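Local structure of 1510-N membrane protease (Pyrococcus horikoshii, 3BPP) at residues Val10-Ile15 / Ile43-Thr48. The protein is a membrane-bound serine protease that cleaves substrates preferentially near hydrophobic or aromatic residues and degrades casein and a stomatin homolog in vitro. The protein carries 1 engineered substitution. Numbering follows the deposited sequence.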
loop_
_atom_site.group_PDB
_atom_site.type_symbol
_atom_site.label_atom_id
_atom_site.label_comp_id
_atom_site.label_asym_id
_atom_site.label_seq_id
_atom_site.Cartn_x
_atom_site.Cartn_y
_atom_site.Cartn_z
ATOM N N VAL A 10 -3.740 -11.714 8.969
ATOM C CA VAL A 10 -4.631 -11.288 7.882
ATOM C C VAL A 10 -4.003 -11.704 6.573
ATOM O O VAL A 10 -2.794 -11.624 6.429
ATOM C CB VAL A 10 -4.873 -9.785 7.880
ATOM C CG1 VAL A 10 -6.116 -9.448 7.050
ATOM C CG2 VAL A 10 -5.115 -9.306 9.260
ATOM N N TYR A 11 -4.810 -12.197 5.640
ATOM C CA TYR A 11 -4.307 -12.478 4.304
ATOM C C TYR A 11 -4.672 -11.348 3.340
ATOM O O TYR A 11 -5.635 -10.634 3.557
ATOM C CB TYR A 11 -4.790 -13.835 3.809
ATOM C CG TYR A 11 -3.998 -14.994 4.388
ATOM C CD1 TYR A 11 -3.006 -15.617 3.644
ATOM C CD2 TYR A 11 -4.233 -15.449 5.686
ATOM C CE1 TYR A 11 -2.279 -16.670 4.163
ATOM C CE2 TYR A 11 -3.504 -16.502 6.223
ATOM C CZ TYR A 11 -2.534 -17.111 5.455
ATOM O OH TYR A 11 -1.808 -18.163 5.970
ATOM N N VAL A 12 -3.865 -11.153 2.304
ATOM C CA VAL A 12 -4.192 -10.168 1.308
ATOM C C VAL A 12 -3.972 -10.800 -0.033
ATOM O O VAL A 12 -2.981 -11.496 -0.229
ATOM C CB VAL A 12 -3.359 -8.829 1.424
ATOM C CG1 VAL A 12 -3.644 -7.956 0.250
ATOM C CG2 VAL A 12 -3.640 -8.082 2.738
ATOM N N ALA A 13 -4.917 -10.556 -0.941
ATOM C CA ALA A 13 -4.886 -11.082 -2.298
ATOM C C ALA A 13 -5.496 -10.048 -3.248
ATOM O O ALA A 13 -6.246 -9.156 -2.814
ATOM C CB ALA A 13 -5.651 -12.432 -2.360
ATOM N N GLN A 14 -5.164 -10.141 -4.529
ATOM C CA GLN A 14 -5.745 -9.238 -5.533
ATOM C C GLN A 14 -6.691 -9.978 -6.459
ATOM O O GLN A 14 -6.451 -11.133 -6.786
ATOM C CB GLN A 14 -4.680 -8.550 -6.386
ATOM C CG GLN A 14 -3.584 -7.813 -5.601
ATOM C CD GLN A 14 -2.253 -8.570 -5.547
ATOM O OE1 GLN A 14 -1.601 -8.771 -6.573
ATOM N NE2 GLN A 14 -1.841 -8.970 -4.341
ATOM N N ILE A 15 -7.764 -9.306 -6.874
ATOM C CA ILE A 15 -8.639 -9.804 -7.950
ATOM C C ILE A 15 -8.848 -8.651 -8.933
ATOM O O ILE A 15 -9.281 -7.583 -8.553
ATOM C CB ILE A 15 -10.006 -10.335 -7.409
ATOM C CG1 ILE A 15 -9.804 -11.509 -6.446
ATOM C CG2 ILE A 15 -10.967 -10.660 -8.576
ATOM C CD1 ILE A 15 -10.014 -12.858 -7.051
ATOM N N ILE A 43 -8.277 -9.868 3.226
ATOM C CA ILE A 43 -8.547 -8.664 2.453
ATOM C C ILE A 43 -8.358 -9.027 0.991
ATOM O O ILE A 43 -7.342 -9.564 0.617
ATOM C CB ILE A 43 -7.631 -7.458 2.870
ATOM C CG1 ILE A 43 -7.952 -7.018 4.312
ATOM C CG2 ILE A 43 -7.791 -6.258 1.891
ATOM C CD1 ILE A 43 -6.876 -6.223 5.021
ATOM N N ILE A 44 -9.381 -8.779 0.186
ATOM C CA ILE A 44 -9.296 -8.942 -1.255
ATOM C C ILE A 44 -9.353 -7.580 -1.951
ATOM O O ILE A 44 -10.368 -6.902 -1.919
ATOM C CB ILE A 44 -10.389 -9.903 -1.824
ATOM C CG1 ILE A 44 -10.211 -11.307 -1.250
ATOM C CG2 ILE A 44 -10.313 -9.942 -3.352
ATOM C CD1 ILE A 44 -11.365 -12.229 -1.473
ATOM N N GLU A 45 -8.246 -7.203 -2.584
ATOM C CA GLU A 45 -8.164 -5.982 -3.324
ATOM C C GLU A 45 -8.863 -6.219 -4.671
ATOM O O GLU A 45 -8.384 -6.990 -5.495
ATOM C CB GLU A 45 -6.669 -5.548 -3.486
ATOM C CG GLU A 45 -5.956 -5.354 -2.161
ATOM C CD GLU A 45 -4.428 -5.145 -2.270
ATOM O OE1 GLU A 45 -3.834 -5.327 -3.354
ATOM O OE2 GLU A 45 -3.811 -4.799 -1.241
ATOM N N LEU A 46 -9.979 -5.519 -4.897
ATOM C CA LEU A 46 -10.814 -5.711 -6.077
ATOM C C LEU A 46 -10.738 -4.592 -7.134
ATOM O O LEU A 46 -10.860 -3.407 -6.822
ATOM C CB LEU A 46 -12.291 -5.895 -5.637
ATOM C CG LEU A 46 -13.314 -6.300 -6.736
ATOM C CD1 LEU A 46 -12.929 -7.636 -7.465
ATOM C CD2 LEU A 46 -14.702 -6.387 -6.173
ATOM N N ASP A 47 -10.601 -4.969 -8.403
ATOM C CA ASP A 47 -10.621 -3.969 -9.461
ATOM C C ASP A 47 -11.276 -4.604 -10.650
ATOM O O ASP A 47 -10.630 -5.347 -11.360
ATOM C CB ASP A 47 -9.197 -3.540 -9.792
ATOM C CG ASP A 47 -9.127 -2.410 -10.804
ATOM O OD1 ASP A 47 -7.988 -1.915 -10.988
ATOM O OD2 ASP A 47 -10.168 -2.003 -11.395
ATOM N N THR A 48 -12.570 -4.342 -10.846
ATOM C CA THR A 48 -13.372 -5.014 -11.894
ATOM C C THR A 48 -14.339 -4.060 -12.597
ATOM O O THR A 48 -14.998 -3.282 -11.926
ATOM C CB THR A 48 -14.108 -6.314 -11.341
ATOM O OG1 THR A 48 -14.898 -6.922 -12.374
ATOM C CG2 THR A 48 -15.003 -6.042 -10.084
#
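Five backbone hydrogen bonds, the first from Ile-43 N to Tyr-11 O and the last from Asp-47 N to Ile-15 O, tie strand 10-15 to strand 43-47 as parallel neighbours, their axes 17° apart. Tyr-11, Ala-13 and Ile-15 do all the bonding to strand 43-47: Ala-13 N reaches Ile-43 O at 3.0 Å and Ala-13 O takes Glu-45 N at 2.8 Å, while Ile-15 bridges Glu-45 and Asp-47 in the same way. On the face carrying Val-12, Gln-14, Ile-43 and Glu-45, the extended glutamate arm rises from the sheet alongside the Gln-14 side chain. Its OE2 lies 3.5 Å from Val-12 CG1, and OE1 sits 3.4 Å from Gln-14 CG. Cutting Glu-45 back to an alanine is likely to open a gap beside both carbons. The other face is apolar: chi1 of -61° splits the Ile-15 branches, CG1 pressing on Ile-44 CG2 at 3.5 Å and CG2 meeting Leu-46 CD1 at 3.8 Å. The strands belong to a beta-alpha-beta crossover in the N-terminal, ClpP/crotonase-type protease domain of this membrane protein: connecting helix 21-36 packs on Ala-13, Ile-15 and Ile-44, helix 175-181 covers Ile-43 and Glu-45 on the opposite face, and strands 204-207 and 70-74 flank the pair.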